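Local coordinates for protein putative hexose oxidase (Nonomuraea sp. ATCC 39727, PDB 5AWV) that probably oxidises the sugar of a glycopeptide antibiotic such as teicoplanin, using a covalently bound FAD as cofactor, at residues 178-183 with 198-203. Residues are numbered along the deposited sequence; the frame is centred on the assembly and turned at random.
Sequences YLYAVE and ATRERD
Val182 and Ala198 form an antiparallel hydrogen-bonded pair, a worked example of how two strands stay joined at the open end of a hairpin. Val182 N donates a hydrogen bond to Ala198 O at 2.9 Å, and the return bond from Ala198 N to Val182 O, also 2.9 Å, is the straighter, 169° at the hydrogen. One step on, Ala181 and Thr199 make the non-hydrogen-bonded pair, with CA atoms 4.1 Å apart. Arg200 N then reaches Tyr180 O at 2.8 Å with a more bent N-H, 140°, where the second strand has already given way to loop.

Polar side chains extend the pairing beyond the strand. Tyr180 carries its ring anti to the backbone N (chi1 171°), out toward the departing loop, where its hydroxyl donates to Glu201 OE2 at 2.6 Å. The carboxylate stands almost perpendicular to the ring and accepts through its anti lone pair, while Thr199 OG1, also hydrogen-bonded to Asp204, takes the Glu201 N-H in an ST turn.

Nonpolar and flat-group contacts fill in around these bonds. Thr199 CB packs obliquely against the Tyr180 ring, and Thr199 CG2 meets Ala181 CB at 3.9 Å. Arg200 NE lies at the ring's edge, 3.9 Å from Tyr180 CD1, and one face of the guanidinium covers the Leu179–Tyr180 backbone. Hydrogen bonds from its NH2 to Asp177 O and its NH1 to Arg230 O hold that guanidinium, and Trp210 NE1 donates to Leu179 O.

On its other side, the 179-187 strand pairs with 223-229, where Tyr180 and Ala181 both face Trp228. The arrangement is thus a classic beta bulge beside the end of an antiparallel hairpin, at the margin of a five-stranded sheet in the FAD-binding part of this flavin-linked oxidase.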
loop_
_atom_site.group_PDB
_atom_site.type_symbol
_atom_site.label_atom_id
_atom_site.label_comp_id
_atom_site.label_asym_id
_atom_site.label_seq_id
_atom_site.Cartn_x
_atom_site.Cartn_y
_atom_site.Cartn_z
ATOM N N TYR A 178 6.143 -13.221 -0.352
ATOM C CA TYR A 178 5.864 -13.839 0.953
ATOM C C TYR A 178 4.374 -14.176 1.167
ATOM O O TYR A 178 4.011 -14.595 2.261
ATOM C CB TYR A 178 6.415 -12.987 2.108
ATOM C CG TYR A 178 7.893 -12.766 1.897
ATOM C CD1 TYR A 178 8.830 -13.702 2.328
ATOM C CD2 TYR A 178 8.330 -11.746 1.091
ATOM C CE1 TYR A 178 10.155 -13.541 2.036
ATOM C CE2 TYR A 178 9.684 -11.580 0.795
ATOM C CZ TYR A 178 10.591 -12.501 1.214
ATOM O OH TYR A 178 11.964 -12.411 0.950
ATOM N N LEU A 179 3.525 -13.990 0.173
ATOM C CA LEU A 179 2.082 -14.225 0.340
ATOM C C LEU A 179 1.789 -15.715 0.240
ATOM O O LEU A 179 1.860 -16.326 -0.838
ATOM C CB LEU A 179 1.257 -13.431 -0.609
ATOM C CG LEU A 179 -0.275 -13.652 -0.436
ATOM C CD1 LEU A 179 -0.858 -13.179 0.881
ATOM C CD2 LEU A 179 -1.007 -13.035 -1.565
ATOM N N TYR A 180 1.470 -16.309 1.375
ATOM C CA TYR A 180 1.252 -17.787 1.423
ATOM C C TYR A 180 -0.199 -18.070 1.145
ATOM O O TYR A 180 -0.522 -19.021 0.416
ATOM C CB TYR A 180 1.720 -18.372 2.791
ATOM C CG TYR A 180 1.330 -19.796 2.962
ATOM C CD1 TYR A 180 1.980 -20.778 2.227
ATOM C CD2 TYR A 180 0.257 -20.174 3.822
ATOM C CE1 TYR A 180 1.587 -22.142 2.336
ATOM C CE2 TYR A 180 -0.101 -21.517 3.954
ATOM C CZ TYR A 180 0.566 -22.483 3.184
ATOM O OH TYR A 180 0.279 -23.808 3.253
ATOM N N ALA A 181 -1.082 -17.251 1.702
ATOM C CA ALA A 181 -2.519 -17.476 1.552
ATOM C C ALA A 181 -3.343 -16.283 1.781
ATOM O O ALA A 181 -2.951 -15.365 2.513
ATOM C CB ALA A 181 -3.012 -18.568 2.519
ATOM N N VAL A 182 -4.547 -16.312 1.264
ATOM C CA VAL A 182 -5.513 -15.294 1.504
ATOM C C VAL A 182 -6.859 -15.913 1.880
ATOM O O VAL A 182 -7.220 -16.940 1.327
ATOM C CB VAL A 182 -5.914 -14.395 0.315
ATOM C CG1 VAL A 182 -4.988 -13.229 0.134
ATOM C CG2 VAL A 182 -6.059 -15.176 -1.014
ATOM N N GLU A 183 -7.631 -15.199 2.671
ATOM C CA GLU A 183 -9.039 -15.457 2.943
ATOM C C GLU A 183 -9.826 -14.337 2.344
ATOM O O GLU A 183 -9.582 -13.179 2.586
ATOM C CB GLU A 183 -9.339 -15.522 4.451
ATOM C CG GLU A 183 -10.780 -15.934 4.751
ATOM C CD GLU A 183 -11.102 -15.943 6.281
ATOM O OE1 GLU A 183 -11.210 -14.904 6.979
ATOM O OE2 GLU A 183 -11.275 -17.009 6.783
ATOM N N ALA A 198 -7.440 -19.554 0.101
ATOM C CA ALA A 198 -6.619 -19.986 -1.057
ATOM C C ALA A 198 -5.152 -19.851 -0.763
ATOM O O ALA A 198 -4.719 -18.818 -0.200
ATOM C CB ALA A 198 -7.047 -19.120 -2.296
ATOM N N THR A 199 -4.344 -20.885 -1.007
ATOM C CA THR A 199 -2.983 -20.878 -0.662
ATOM C C THR A 199 -2.066 -21.011 -1.869
ATOM O O THR A 199 -2.503 -21.413 -2.944
ATOM C CB THR A 199 -2.541 -22.045 0.318
ATOM O OG1 THR A 199 -2.331 -23.262 -0.444
ATOM C CG2 THR A 199 -3.550 -22.279 1.424
ATOM N N ARG A 200 -0.783 -20.835 -1.647
ATOM C CA ARG A 200 0.132 -21.078 -2.720
ATOM C C ARG A 200 0.546 -22.528 -2.984
ATOM O O ARG A 200 1.298 -22.729 -3.876
ATOM C CB ARG A 200 1.351 -20.220 -2.621
ATOM C CG ARG A 200 2.452 -20.630 -1.791
ATOM C CD ARG A 200 3.579 -19.588 -2.005
ATOM N NE ARG A 200 4.184 -19.415 -0.715
ATOM C CZ ARG A 200 4.810 -18.310 -0.283
ATOM N NH1 ARG A 200 5.338 -18.374 0.892
ATOM N NH2 ARG A 200 4.988 -17.205 -1.060
ATOM N N GLU A 201 0.088 -23.491 -2.190
ATOM C CA GLU A 201 0.509 -24.888 -2.335
ATOM C C GLU A 201 0.104 -25.426 -3.684
ATOM O O GLU A 201 -0.877 -24.967 -4.316
ATOM C CB GLU A 201 -0.112 -25.777 -1.260
ATOM C CG GLU A 201 0.170 -25.388 0.169
ATOM C CD GLU A 201 1.504 -25.821 0.705
ATOM O OE1 GLU A 201 2.263 -26.464 -0.048
ATOM O OE2 GLU A 201 1.766 -25.513 1.910
ATOM N N ARG A 202 0.878 -26.434 -4.105
ATOM C CA ARG A 202 0.450 -27.255 -5.212
ATOM C C ARG A 202 -0.795 -28.077 -4.795
ATOM O O ARG A 202 -0.950 -28.509 -3.628
ATOM C CB ARG A 202 1.598 -28.156 -5.725
ATOM C CG ARG A 202 2.303 -27.498 -6.906
ATOM C CD ARG A 202 3.790 -27.828 -7.021
ATOM N NE ARG A 202 4.259 -27.789 -8.430
ATOM C CZ ARG A 202 4.474 -26.684 -9.172
ATOM N NH1 ARG A 202 4.282 -25.451 -8.682
ATOM N NH2 ARG A 202 4.902 -26.811 -10.429
ATOM N N ASP A 203 -1.638 -28.279 -5.781
ATOM C CA ASP A 203 -2.904 -28.969 -5.658
ATOM C C ASP A 203 -3.881 -28.163 -4.780
ATOM O O ASP A 203 -4.735 -28.719 -4.114
ATOM C CB ASP A 203 -2.702 -30.450 -5.196
ATOM C CG ASP A 203 -2.011 -31.348 -6.294
ATOM O OD1 ASP A 203 -2.443 -31.343 -7.476
ATOM O OD2 ASP A 203 -1.088 -32.123 -5.994
#